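Local atomic coordinates of putative exported protein (Bordetella parapertussis, PDB entry 3OCJ), a protein that is of unknown function but carries a Rossmann-like methyltransferase domain and so probably transfers a methyl group from S-adenosylmethionine. Residues R110-H115 and Y188-S193; G34-F39 and F257-Q262; A233-S238 and L268-Q273; V147-D152 and W180-R185. All coordinates share one frame; numbering follows the deposited sequence.

Contacts 1 and 4 reach the same seven-stranded mixed sheet, as expected of a class I methyltransferase fold. Their centres are about 16 Å apart, and they touch through Tyr188, which packs on Ile149 and Val147. Along the chain, both segments of contact 4 fall between the two of contact 1. Contact 3, about 26 Å from contact 1 (centres), joins a surface loop to the start of helix 271-280. Contact 2, across the chain's centre from contacts 1 and 4, ties the loop between helices 15-33 and 41-53 to helix 247-261, whose Phe257 touches the bound palmitic acid. Its segments alternate with those of contact 3 (centres about 23 Å apart), since helices 247-261 and 271-280 are consecutive. Contacts 1 and 4 thus belong to the sheet core, contact 2 to the helical part beside it.

Contact 1: R110-H115 and Y188-S193; sequences RALQRH and YDLLTS
Leu190 and Thr192 on strand 188-192 meet His115 and Leu112 on the last turn of helix 96-115, largely through hydrocarbon, with no hydrogen bond between the two segments. The forked end of Leu190 takes the methylene of His115 between its branches: CD1 is 3.8 Å and CD2 3.9 Å from His115 CB. The imidazole itself leads away from the strand, so this histidine serves the contact as a short hydrocarbon. One turn earlier, Leu112 reaches further. Its CD2 lies 4.2 Å from Leu190 CD2 and 4.0 Å from Thr192 CB, and its side chain crosses that of Thr192 at about a right angle. Long, branched leucines suit this place, because the helix and strand axes stay 10.2 Å apart, a gap filled by leucines reaching from both sides.

Thr192 OG1, anti to the backbone N (chi1 -177°), is turned to Val224 O of strand 221-226, with which it makes a weak hydrogen bond, while CB meets Leu112 CD2. Strand alternation does the rest: Leu190 and Thr192 point to the helix, and Leu191 points away, onto Phe213 of helix 203-216.

Helix and strand run nearly antiparallel (172°), as in the layered alpha/beta packing of the Rossmann-like fold. Leu190 bonds through its backbone to Val121 of the neighbouring strand 121-124, and the helix also packs on strand 298-302, where Ala111 and His115 touch Ile300.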
loop_
_atom_site.group_PDB
_atom_site.type_symbol
_atom_site.label_atom_id
_atom_site.label_comp_id
_atom_site.label_asym_id
_atom_site.label_seq_id
_atom_site.Cartn_x
_atom_site.Cartn_y
_atom_site.Cartn_z
ATOM N N ARG A 110 7.583 -9.672 -9.478
ATOM C CA ARG A 110 7.802 -11.023 -9.998
ATOM C C ARG A 110 6.530 -11.603 -10.611
ATOM O O ARG A 110 6.577 -12.260 -11.669
ATOM C CB ARG A 110 8.339 -11.973 -8.915
ATOM C CG ARG A 110 9.780 -11.725 -8.504
ATOM C CD ARG A 110 10.344 -12.900 -7.684
ATOM N NE ARG A 110 9.466 -13.235 -6.571
ATOM C CZ ARG A 110 8.773 -14.366 -6.451
ATOM N NH1 ARG A 110 7.970 -14.527 -5.404
ATOM N NH2 ARG A 110 8.875 -15.339 -7.352
ATOM N N ALA A 111 5.396 -11.376 -9.955
ATOM C CA ALA A 111 4.135 -11.935 -10.432
ATOM C C ALA A 111 3.727 -11.276 -11.744
ATOM O O ALA A 111 3.345 -11.956 -12.693
ATOM C CB ALA A 111 3.036 -11.773 -9.386
ATOM N N LEU A 112 3.805 -9.950 -11.801
ATOM C CA LEU A 112 3.413 -9.266 -13.023
ATOM C C LEU A 112 4.341 -9.681 -14.155
ATOM O O LEU A 112 3.885 -9.965 -15.262
ATOM C CB LEU A 112 3.386 -7.747 -12.826
ATOM C CG LEU A 112 2.319 -7.284 -11.832
ATOM C CD1 LEU A 112 2.608 -5.865 -11.363
ATOM C CD2 LEU A 112 0.905 -7.401 -12.424
ATOM N N GLN A 113 5.639 -9.774 -13.873
ATOM C CA GLN A 113 6.593 -10.177 -14.903
ATOM C C GLN A 113 6.276 -11.573 -15.458
ATOM O O GLN A 113 6.330 -11.800 -16.671
ATOM C CB GLN A 113 8.031 -10.135 -14.377
ATOM C CG GLN A 113 9.072 -10.300 -15.475
ATOM C CD GLN A 113 9.202 -9.045 -16.324
ATOM O OE1 GLN A 113 9.399 -7.950 -15.798
ATOM N NE2 GLN A 113 9.084 -9.198 -17.638
ATOM N N ARG A 114 5.960 -12.502 -14.562
ATOM C CA ARG A 114 5.624 -13.874 -14.920
ATOM C C ARG A 114 4.405 -13.963 -15.835
ATOM O O ARG A 114 4.361 -14.796 -16.745
ATOM C CB ARG A 114 5.373 -14.687 -13.640
ATOM C CG ARG A 114 4.708 -16.029 -13.862
ATOM C CD ARG A 114 4.613 -16.813 -12.553
ATOM N NE ARG A 114 3.739 -17.973 -12.694
ATOM C CZ ARG A 114 3.607 -18.934 -11.786
ATOM N NH1 ARG A 114 2.783 -19.947 -12.021
ATOM N NH2 ARG A 114 4.299 -18.889 -10.653
ATOM N N HIS A 115 3.421 -13.099 -15.597
ATOM C CA HIS A 115 2.150 -13.173 -16.312
ATOM C C HIS A 115 2.100 -12.313 -17.581
ATOM O O HIS A 115 1.201 -12.472 -18.396
ATOM C CB HIS A 115 0.988 -12.825 -15.369
ATOM C CG HIS A 115 0.772 -13.845 -14.299
ATOM N ND1 HIS A 115 -0.113 -14.895 -14.440
ATOM C CD2 HIS A 115 1.339 -13.995 -13.080
ATOM C CE1 HIS A 115 -0.083 -15.642 -13.352
ATOM N NE2 HIS A 115 0.803 -15.128 -12.517
ATOM N N TYR A 188 -9.168 -5.915 -19.468
ATOM C CA TYR A 188 -7.769 -6.102 -19.080
ATOM C C TYR A 188 -7.358 -7.568 -18.995
ATOM O O TYR A 188 -8.125 -8.417 -18.536
ATOM C CB TYR A 188 -7.478 -5.433 -17.725
ATOM C CG TYR A 188 -8.139 -4.088 -17.543
ATOM C CD1 TYR A 188 -7.981 -3.080 -18.487
ATOM C CD2 TYR A 188 -8.907 -3.823 -16.413
ATOM C CE1 TYR A 188 -8.590 -1.849 -18.322
ATOM C CE2 TYR A 188 -9.515 -2.594 -16.238
ATOM C CZ TYR A 188 -9.351 -1.621 -17.193
ATOM O OH TYR A 188 -9.963 -0.397 -17.009
ATOM N N ASP A 189 -6.122 -7.851 -19.388
ATOM C CA ASP A 189 -5.567 -9.190 -19.219
ATOM C C ASP A 189 -5.031 -9.399 -17.811
ATOM O O ASP A 189 -5.047 -10.513 -17.274
ATOM C CB ASP A 189 -4.448 -9.409 -20.229
ATOM C CG ASP A 189 -4.954 -9.377 -21.643
ATOM O OD1 ASP A 189 -5.652 -10.338 -22.038
ATOM O OD2 ASP A 189 -4.680 -8.388 -22.347
ATOM N N LEU A 190 -4.533 -8.316 -17.234
ATOM C CA LEU A 190 -3.894 -8.337 -15.930
ATOM C C LEU A 190 -4.321 -7.089 -15.180
ATOM O O LEU A 190 -4.378 -6.004 -15.766
ATOM C CB LEU A 190 -2.378 -8.309 -16.101
ATOM C CG LEU A 190 -1.573 -9.588 -15.919
ATOM C CD1 LEU A 190 -0.126 -9.311 -16.294
ATOM C CD2 LEU A 190 -1.679 -10.064 -14.477
ATOM N N LEU A 191 -4.634 -7.224 -13.897
ATOM C CA LEU A 191 -4.998 -6.063 -13.084
ATOM C C LEU A 191 -4.250 -6.174 -11.768
ATOM O O LEU A 191 -4.249 -7.232 -11.135
ATOM C CB LEU A 191 -6.517 -6.003 -12.849
ATOM C CG LEU A 191 -7.050 -4.718 -12.186
ATOM C CD1 LEU A 191 -8.498 -4.405 -12.577
ATOM C CD2 LEU A 191 -6.912 -4.752 -10.662
ATOM N N THR A 192 -3.579 -5.101 -11.378
ATOM C CA THR A 192 -2.901 -5.067 -10.097
ATOM C C THR A 192 -3.515 -3.983 -9.190
ATOM O O THR A 192 -3.907 -2.907 -9.660
ATOM C CB THR A 192 -1.385 -4.879 -10.287
ATOM O OG1 THR A 192 -0.728 -4.925 -9.016
ATOM C CG2 THR A 192 -1.089 -3.564 -10.994
ATOM N N SER A 193 -3.611 -4.290 -7.900
ATOM C CA SER A 193 -4.214 -3.389 -6.930
ATOM C C SER A 193 -3.512 -3.487 -5.586
ATOM O O SER A 193 -3.374 -4.575 -5.030
ATOM C CB SER A 193 -5.699 -3.717 -6.748
ATOM O OG SER A 193 -6.307 -2.813 -5.829
#

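Contact 2: G34-F39 and F257-Q262; sequences GNVPGF and FTRLIQ
This contact belongs to a helix-to-helix connection: the loop between helices 15-33 and 41-53, which includes a type II beta turn, is bonded at Gly34, just past the first helix, by Arg259 of helix 247-261. The positive phi of Gly34 (75°), easy for glycine, lets the chain turn away with its carbonyl directed at the arginine. Arg259 NH1 donates to Gly34 O at 2.8 Å, a short and coplanar bond but noticeably bent (144° at the hydrogen). Gln44 NE2 of helix 41-53 grips the same oxygen, so this carbonyl just past the helix has two donors.

The arginine reaches across because its chain starts extended, with CG anti to the backbone N (chi1 -171°), and then bends at chi3. That bend brings NH2 beside Val36 CG1, 3.4 Å away; the compact valine lays this methyl obliquely beside the guanidinium. Beyond it the turn runs to Phe39, and Gly38 accepts a positive phi that would press a side chain against the preceding carbonyl.

Helix 247-261 finishes in a wider pi-type turn, with Gln262 N bonded to Phe257 O; Phe257 touches the bound palmitic acid. Arginine suits its place by offering several N-H groups on a long arm, able to serve a carbonyl and a water together: the water accepts from Arg259 NH2 at 2.9 Å and donates to Asn35 O at 2.8 Å.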
loop_
_atom_site.group_PDB
_atom_site.type_symbol
_atom_site.label_atom_id
_atom_site.label_comp_id
_atom_site.label_asym_id
_atom_site.label_seq_id
_atom_site.Cartn_x
_atom_site.Cartn_y
_atom_site.Cartn_z
ATOM N N GLY A 34 1.134 7.789 29.429
ATOM C CA GLY A 34 2.392 7.508 30.102
ATOM C C GLY A 34 3.335 6.527 29.430
ATOM O O GLY A 34 3.227 6.256 28.234
ATOM N N ASN A 35 4.269 5.997 30.217
ATOM C CA ASN A 35 5.307 5.098 29.726
ATOM C C ASN A 35 4.765 3.830 29.064
ATOM O O ASN A 35 3.664 3.374 29.373
ATOM C CB ASN A 35 6.234 4.677 30.878
ATOM C CG ASN A 35 6.972 5.845 31.505
ATOM O OD1 ASN A 35 6.958 6.962 30.991
ATOM N ND2 ASN A 35 7.630 5.582 32.632
ATOM N N VAL A 36 5.548 3.268 28.150
ATOM C CA VAL A 36 5.308 1.917 27.655
ATOM C C VAL A 36 6.629 1.163 27.768
ATOM O O VAL A 36 7.684 1.784 27.897
ATOM C CB VAL A 36 4.811 1.900 26.190
ATOM C CG1 VAL A 36 3.506 2.672 26.051
ATOM C CG2 VAL A 36 5.874 2.457 25.253
ATOM N N PRO A 37 6.583 -0.176 27.735
ATOM C CA PRO A 37 7.837 -0.933 27.817
ATOM C C PRO A 37 8.822 -0.513 26.728
ATOM O O PRO A 37 8.520 -0.655 25.543
ATOM C CB PRO A 37 7.385 -2.378 27.588
ATOM C CG PRO A 37 5.964 -2.404 28.037
ATOM C CD PRO A 37 5.402 -1.054 27.688
ATOM N N GLY A 38 9.976 0.012 27.130
ATOM C CA GLY A 38 11.014 0.383 26.184
ATOM C C GLY A 38 11.028 1.854 25.799
ATOM O O GLY A 38 12.032 2.356 25.292
ATOM N N PHE A 39 9.918 2.545 26.043
ATOM C CA PHE A 39 9.788 3.949 25.666
ATOM C C PHE A 39 9.064 4.756 26.738
ATOM O O PHE A 39 7.839 4.693 26.841
ATOM C CB PHE A 39 9.025 4.071 24.341
ATOM C CG PHE A 39 9.590 3.229 23.236
ATOM C CD1 PHE A 39 10.543 3.743 22.374
ATOM C CD2 PHE A 39 9.169 1.922 23.059
ATOM C CE1 PHE A 39 11.064 2.972 21.359
ATOM C CE2 PHE A 39 9.686 1.142 22.042
ATOM C CZ PHE A 39 10.637 1.668 21.190
ATOM N N PHE A 257 2.512 3.646 15.475
ATOM C CA PHE A 257 1.214 3.501 14.817
ATOM C C PHE A 257 0.050 3.718 15.785
ATOM O O PHE A 257 -0.819 4.547 15.542
ATOM C CB PHE A 257 1.061 2.117 14.153
ATOM C CG PHE A 257 1.905 1.900 12.918
ATOM C CD1 PHE A 257 2.824 2.841 12.475
ATOM C CD2 PHE A 257 1.764 0.718 12.197
ATOM C CE1 PHE A 257 3.594 2.602 11.328
ATOM C CE2 PHE A 257 2.526 0.476 11.058
ATOM C CZ PHE A 257 3.441 1.413 10.624
ATOM N N THR A 258 0.011 2.966 16.882
ATOM C CA THR A 258 -1.165 3.019 17.753
ATOM C C THR A 258 -1.337 4.349 18.472
ATOM O O THR A 258 -2.459 4.826 18.633
ATOM C CB THR A 258 -1.168 1.897 18.804
ATOM O OG1 THR A 258 -0.085 2.089 19.724
ATOM C CG2 THR A 258 -1.034 0.555 18.127
ATOM N N ARG A 259 -0.235 4.953 18.903
ATOM C CA ARG A 259 -0.334 6.157 19.715
ATOM C C ARG A 259 -0.103 7.452 18.943
ATOM O O ARG A 259 -0.749 8.462 19.219
ATOM C CB ARG A 259 0.623 6.085 20.906
ATOM C CG ARG A 259 0.409 7.202 21.904
ATOM C CD ARG A 259 1.146 6.945 23.199
ATOM N NE ARG A 259 0.691 5.715 23.835
ATOM C CZ ARG A 259 1.014 5.358 25.074
ATOM N NH1 ARG A 259 1.791 6.143 25.806
ATOM N NH2 ARG A 259 0.557 4.221 25.578
ATOM N N LEU A 260 0.816 7.439 17.987
ATOM C CA LEU A 260 1.184 8.699 17.344
ATOM C C LEU A 260 0.407 8.990 16.059
ATOM O O LEU A 260 -0.339 9.974 15.988
ATOM C CB LEU A 260 2.695 8.783 17.120
ATOM C CG LEU A 260 3.546 8.509 18.366
ATOM C CD1 LEU A 260 5.024 8.729 18.067
ATOM C CD2 LEU A 260 3.098 9.383 19.539
ATOM N N ILE A 261 0.557 8.133 15.055
ATOM C CA ILE A 261 -0.081 8.364 13.758
ATOM C C ILE A 261 -1.554 7.969 13.742
ATOM O O ILE A 261 -2.405 8.709 13.247
ATOM C CB ILE A 261 0.639 7.568 12.654
ATOM C CG1 ILE A 261 2.072 8.081 12.484
ATOM C CG2 ILE A 261 -0.163 7.599 11.354
ATOM C CD1 ILE A 261 2.945 7.171 11.627
ATOM N N GLN A 262 -1.842 6.786 14.272
ATOM C CA GLN A 262 -3.178 6.187 14.232
ATOM C C GLN A 262 -3.626 5.954 12.792
ATOM O O GLN A 262 -4.599 6.532 12.325
ATOM C CB GLN A 262 -4.185 7.013 15.027
ATOM C CG GLN A 262 -3.683 7.285 16.443
ATOM C CD GLN A 262 -4.795 7.530 17.439
ATOM O OE1 GLN A 262 -5.683 8.349 17.210
ATOM N NE2 GLN A 262 -4.746 6.821 18.559
HETATM O O HOH W 1 1.121 3.923 28.356
#

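Contact 3: A233-S238 and L268-Q273; sequences ALSPDS and LRTHAQ
Ser235 OG accepts the backbone N-H of Asp237 at 2.9 Å, forming an ST turn, and also rests 4.0 Å from Thr270 CG2 in the other segment. The ST turn overlaps a type I beta turn from Ser235 to Ser238, closed by Ser238 N to Ser235 O. The carbonyl of the turn's third residue, Asp237 O, lies 3.9 Å from Thr270 CG2. The methyl thus rests against the turn, with the hydroxyl and the carbonyl oxygen both on its loop-facing side.

The other branch of Thr270 works for the helix. With chi1 at 63°, OG1 sits between the backbone N and the carbonyl carbon and accepts from Gln273 N at 3.0 Å. In return Gln273 OE1 takes Thr270 N at 3.0 Å on a lone pair in its carbonyl plane. This capping box starts helix 271-280, and threonine suits the N-cap because it offers a hydroxyl to the helix and a methyl to its neighbour. Nearer the surface, Leu234 CD2 meets Leu268 CD1 at 3.9 Å, their side chains crossing obliquely.

No hydrogen bond joins the two segments, so the surface loop and the helix start meet through methyl groups and shape rather than through directional bonds.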
loop_
_atom_site.group_PDB
_atom_site.type_symbol
_atom_site.label_atom_id
_atom_site.label_comp_id
_atom_site.label_asym_id
_atom_site.label_seq_id
_atom_site.Cartn_x
_atom_site.Cartn_y
_atom_site.Cartn_z
ATOM N N ALA A 233 -2.347 -11.023 18.614
ATOM C CA ALA A 233 -3.269 -10.528 19.641
ATOM C C ALA A 233 -4.691 -10.411 19.091
ATOM O O ALA A 233 -5.668 -10.632 19.812
ATOM C CB ALA A 233 -2.803 -9.197 20.191
ATOM N N LEU A 234 -4.801 -10.076 17.808
ATOM C CA LEU A 234 -6.094 -9.760 17.208
ATOM C C LEU A 234 -6.834 -10.987 16.674
ATOM O O LEU A 234 -8.067 -11.035 16.682
ATOM C CB LEU A 234 -5.893 -8.741 16.078
ATOM C CG LEU A 234 -7.144 -8.252 15.341
ATOM C CD1 LEU A 234 -8.133 -7.607 16.320
ATOM C CD2 LEU A 234 -6.761 -7.258 14.264
ATOM N N SER A 235 -6.088 -11.980 16.194
ATOM C CA SER A 235 -6.702 -13.122 15.532
ATOM C C SER A 235 -6.085 -14.447 15.947
ATOM O O SER A 235 -4.860 -14.594 15.917
ATOM C CB SER A 235 -6.535 -13.005 14.010
ATOM O OG SER A 235 -7.027 -14.171 13.375
ATOM N N PRO A 236 -6.932 -15.436 16.296
ATOM C CA PRO A 236 -6.445 -16.795 16.561
ATOM C C PRO A 236 -5.777 -17.397 15.329
ATOM O O PRO A 236 -5.029 -18.356 15.451
ATOM C CB PRO A 236 -7.727 -17.584 16.871
ATOM C CG PRO A 236 -8.756 -16.570 17.183
ATOM C CD PRO A 236 -8.398 -15.341 16.409
ATOM N N ASP A 237 -6.045 -16.822 14.160
ATOM C CA ASP A 237 -5.529 -17.350 12.898
ATOM C C ASP A 237 -4.481 -16.437 12.278
ATOM O O ASP A 237 -4.265 -16.459 11.062
ATOM C CB ASP A 237 -6.693 -17.561 11.937
ATOM C CG ASP A 237 -7.766 -18.448 12.527
ATOM O OD1 ASP A 237 -7.417 -19.546 13.006
ATOM O OD2 ASP A 237 -8.949 -18.045 12.534
ATOM N N SER A 238 -3.839 -15.613 13.100
ATOM C CA SER A 238 -2.759 -14.777 12.595
ATOM C C SER A 238 -1.688 -15.645 11.965
ATOM O O SER A 238 -1.254 -16.625 12.569
ATOM C CB SER A 238 -2.104 -13.995 13.721
ATOM O OG SER A 238 -0.995 -13.257 13.231
ATOM N N LEU A 268 -7.557 -5.436 8.709
ATOM C CA LEU A 268 -6.625 -6.565 8.628
ATOM C C LEU A 268 -7.410 -7.843 8.394
ATOM O O LEU A 268 -8.463 -8.047 8.999
ATOM C CB LEU A 268 -5.796 -6.655 9.917
ATOM C CG LEU A 268 -5.138 -5.336 10.361
ATOM C CD1 LEU A 268 -4.357 -5.508 11.669
ATOM C CD2 LEU A 268 -4.233 -4.786 9.261
ATOM N N ARG A 269 -6.895 -8.708 7.518
ATOM C CA ARG A 269 -7.618 -9.905 7.103
ATOM C C ARG A 269 -6.657 -11.068 6.941
ATOM O O ARG A 269 -5.484 -10.882 6.592
ATOM C CB ARG A 269 -8.346 -9.657 5.777
ATOM C CG ARG A 269 -9.523 -8.691 5.916
ATOM C CD ARG A 269 -10.374 -8.576 4.637
ATOM N NE ARG A 269 -11.507 -7.690 4.935
ATOM C CZ ARG A 269 -11.490 -6.366 4.801
ATOM N NH1 ARG A 269 -10.444 -5.748 4.256
ATOM N NH2 ARG A 269 -12.561 -5.673 5.182
ATOM N N THR A 270 -7.151 -12.270 7.222
ATOM C CA THR A 270 -6.332 -13.465 7.075
ATOM C C THR A 270 -6.323 -13.955 5.618
ATOM O O THR A 270 -7.105 -13.488 4.772
ATOM C CB THR A 270 -6.872 -14.599 7.940
ATOM O OG1 THR A 270 -8.187 -14.934 7.488
ATOM C CG2 THR A 270 -6.918 -14.200 9.419
ATOM N N HIS A 271 -5.447 -14.920 5.342
ATOM C CA HIS A 271 -5.415 -15.591 4.051
ATOM C C HIS A 271 -6.766 -16.241 3.765
ATOM O O HIS A 271 -7.295 -16.124 2.669
ATOM C CB HIS A 271 -4.337 -16.689 4.038
ATOM C CG HIS A 271 -2.927 -16.176 4.019
ATOM N ND1 HIS A 271 -2.279 -15.716 5.143
ATOM C CD2 HIS A 271 -2.031 -16.101 3.006
ATOM C CE1 HIS A 271 -1.042 -15.364 4.818
ATOM N NE2 HIS A 271 -0.870 -15.584 3.525
ATOM N N ALA A 272 -7.321 -16.921 4.763
ATOM C CA ALA A 272 -8.600 -17.595 4.575
ATOM C C ALA A 272 -9.727 -16.607 4.293
ATOM O O ALA A 272 -10.585 -16.867 3.448
ATOM C CB ALA A 272 -8.935 -18.466 5.795
ATOM N N GLN A 273 -9.730 -15.473 4.992
ATOM C CA GLN A 273 -10.759 -14.464 4.744
ATOM C C GLN A 273 -10.629 -13.925 3.321
ATOM O O GLN A 273 -11.617 -13.802 2.602
ATOM C CB GLN A 273 -10.677 -13.324 5.756
ATOM C CG GLN A 273 -11.146 -13.719 7.153
ATOM C CD GLN A 273 -10.972 -12.601 8.155
ATOM O OE1 GLN A 273 -9.927 -11.961 8.218
ATOM N NE2 GLN A 273 -12.007 -12.361 8.953
#

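Contact 4: V147-D152 and W180-R185; sequences VGIDYD and WKLDTR
The ring of Tyr151 and the chain of Lys181 approach each other at the exposed end of this contact. The phenol offers its pi system to the guanidinium of Arg176 in a cation-pi pair, while its hydroxyl end comes toward the lysine: Tyr151 OH and Lys181 NZ are 4.4 Å apart, a loose approach only. The ammonium finds its stronger partner in Asp178, with which it forms a salt bridge. Both residues suit a surface position: a long flexible lysine can reach Asp178 from this exposed site, and the tyrosine ring can receive Arg176.

Deeper in, Ile149 and Leu182 meet methyl to methyl, CD1 to CD1 at 3.6 Å, their side chains crossing at about a right angle. Leu182 gets there with CG anti to its own backbone N (chi1 -177°), which swings the branched end over to the strand.

The strand ends at Asp150, whose side chain makes an Asx turn: OD1 accepts Asp152 N at 2.9 Å, from the anti side and 19° out of the carboxylate plane, and OD2 takes Gly128 N. Class I methyltransferases commonly carry an acidic residue for the cofactor ribose at the end of this second core strand, so a similar role is possible here.

Segment 180-185 passes over a face of the sheet, with Leu182 between Ile149 and helix 203-216, where it packs on Phe213 and Ala216. Ile149 also touches Tyr188 of strand 188-192.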
loop_
_atom_site.group_PDB
_atom_site.type_symbol
_atom_site.label_atom_id
_atom_site.label_comp_id
_atom_site.label_asym_id
_atom_site.label_seq_id
_atom_site.Cartn_x
_atom_site.Cartn_y
_atom_site.Cartn_z
ATOM N N VAL A 147 -2.739 0.680 -18.391
ATOM C CA VAL A 147 -3.895 1.495 -18.034
ATOM C C VAL A 147 -3.808 1.822 -16.550
ATOM O O VAL A 147 -3.618 0.937 -15.717
ATOM C CB VAL A 147 -5.218 0.761 -18.337
ATOM C CG1 VAL A 147 -6.422 1.624 -17.938
ATOM C CG2 VAL A 147 -5.296 0.384 -19.809
ATOM N N GLY A 148 -3.912 3.101 -16.212
ATOM C CA GLY A 148 -3.891 3.496 -14.813
ATOM C C GLY A 148 -5.190 4.167 -14.436
ATOM O O GLY A 148 -5.645 5.066 -15.131
ATOM N N ILE A 149 -5.791 3.738 -13.332
ATOM C CA ILE A 149 -7.014 4.359 -12.851
ATOM C C ILE A 149 -6.755 4.856 -11.436
ATOM O O ILE A 149 -6.251 4.115 -10.595
ATOM C CB ILE A 149 -8.184 3.345 -12.843
ATOM C CG1 ILE A 149 -8.392 2.779 -14.255
ATOM C CG2 ILE A 149 -9.463 3.992 -12.320
ATOM C CD1 ILE A 149 -9.593 1.866 -14.377
ATOM N N ASP A 150 -7.076 6.112 -11.168
ATOM C CA ASP A 150 -6.907 6.642 -9.818
ATOM C C ASP A 150 -7.881 7.789 -9.647
ATOM O O ASP A 150 -8.207 8.470 -10.611
ATOM C CB ASP A 150 -5.459 7.104 -9.591
ATOM C CG ASP A 150 -5.060 7.093 -8.123
ATOM O OD1 ASP A 150 -5.707 7.794 -7.321
ATOM O OD2 ASP A 150 -4.076 6.407 -7.767
ATOM N N TYR A 151 -8.350 7.989 -8.425
ATOM C CA TYR A 151 -9.296 9.069 -8.169
ATOM C C TYR A 151 -8.566 10.363 -7.833
ATOM O O TYR A 151 -9.157 11.450 -7.875
ATOM C CB TYR A 151 -10.232 8.690 -7.024
ATOM C CG TYR A 151 -11.575 9.378 -7.060
ATOM C CD1 TYR A 151 -12.128 9.819 -8.257
ATOM C CD2 TYR A 151 -12.308 9.545 -5.897
ATOM C CE1 TYR A 151 -13.367 10.438 -8.284
ATOM C CE2 TYR A 151 -13.540 10.159 -5.916
ATOM C CZ TYR A 151 -14.062 10.601 -7.108
ATOM O OH TYR A 151 -15.293 11.207 -7.114
ATOM N N ASP A 152 -7.284 10.247 -7.507
ATOM C CA ASP A 152 -6.478 11.411 -7.139
ATOM C C ASP A 152 -5.784 11.984 -8.376
ATOM O O ASP A 152 -4.912 11.336 -8.961
ATOM C CB ASP A 152 -5.436 10.984 -6.104
ATOM C CG ASP A 152 -4.580 12.133 -5.615
ATOM O OD1 ASP A 152 -4.810 13.286 -6.034
ATOM O OD2 ASP A 152 -3.674 11.873 -4.800
ATOM N N TRP A 180 -13.644 2.391 -6.434
ATOM C CA TRP A 180 -14.768 1.619 -5.902
ATOM C C TRP A 180 -15.959 1.517 -6.860
ATOM O O TRP A 180 -16.876 0.735 -6.630
ATOM C CB TRP A 180 -15.226 2.193 -4.550
ATOM C CG TRP A 180 -14.148 2.161 -3.516
ATOM C CD1 TRP A 180 -13.294 3.173 -3.191
ATOM C CD2 TRP A 180 -13.782 1.047 -2.690
ATOM N NE1 TRP A 180 -12.434 2.766 -2.203
ATOM C CE2 TRP A 180 -12.703 1.461 -1.883
ATOM C CE3 TRP A 180 -14.269 -0.257 -2.551
ATOM C CZ2 TRP A 180 -12.107 0.623 -0.937
ATOM C CZ3 TRP A 180 -13.682 -1.083 -1.617
ATOM C CH2 TRP A 180 -12.611 -0.644 -0.822
ATOM N N LYS A 181 -15.941 2.305 -7.934
ATOM C CA LYS A 181 -17.032 2.298 -8.915
ATOM C C LYS A 181 -16.575 1.725 -10.259
ATOM O O LYS A 181 -17.244 1.899 -11.278
ATOM C CB LYS A 181 -17.596 3.711 -9.112
ATOM C CG LYS A 181 -18.131 4.368 -7.849
ATOM C CD LYS A 181 -18.695 5.757 -8.166
ATOM C CE LYS A 181 -18.908 6.602 -6.912
ATOM N NZ LYS A 181 -17.970 7.775 -6.834
ATOM N N LEU A 182 -15.432 1.044 -10.263
ATOM C CA LEU A 182 -14.903 0.447 -11.485
ATOM C C LEU A 182 -15.986 -0.356 -12.202
ATOM O O LEU A 182 -16.650 -1.184 -11.587
ATOM C CB LEU A 182 -13.734 -0.474 -11.135
ATOM C CG LEU A 182 -13.019 -1.139 -12.308
ATOM C CD1 LEU A 182 -12.324 -0.103 -13.179
ATOM C CD2 LEU A 182 -12.018 -2.163 -11.793
ATOM N N ASP A 183 -16.166 -0.128 -13.500
ATOM C CA ASP A 183 -17.219 -0.844 -14.218
ATOM C C ASP A 183 -16.798 -1.331 -15.604
ATOM O O ASP A 183 -17.640 -1.673 -16.427
ATOM C CB ASP A 183 -18.505 -0.014 -14.282
ATOM C CG ASP A 183 -18.370 1.223 -15.154
ATOM O OD1 ASP A 183 -17.266 1.487 -15.675
ATOM O OD2 ASP A 183 -19.383 1.938 -15.321
ATOM N N THR A 184 -15.490 -1.377 -15.838
ATOM C CA THR A 184 -14.927 -1.942 -17.061
ATOM C C THR A 184 -15.385 -3.383 -17.240
ATOM O O THR A 184 -15.397 -4.156 -16.284
ATOM C CB THR A 184 -13.384 -1.931 -17.012
ATOM O OG1 THR A 184 -12.914 -0.598 -16.761
ATOM C CG2 THR A 184 -12.789 -2.455 -18.319
ATOM N N ARG A 185 -15.747 -3.748 -18.469
ATOM C CA ARG A 185 -16.128 -5.123 -18.763
ATOM C C ARG A 185 -15.113 -5.790 -19.678
ATOM O O ARG A 185 -14.968 -5.398 -20.834
ATOM C CB ARG A 185 -17.514 -5.181 -19.410
ATOM C CG ARG A 185 -18.659 -5.106 -18.419
ATOM C CD ARG A 185 -18.975 -3.675 -18.045
ATOM N NE ARG A 185 -19.708 -3.587 -16.784
ATOM C CZ ARG A 185 -21.004 -3.854 -16.652
ATOM N NH1 ARG A 185 -21.585 -3.743 -15.465
ATOM N NH2 ARG A 185 -21.718 -4.235 -17.702
#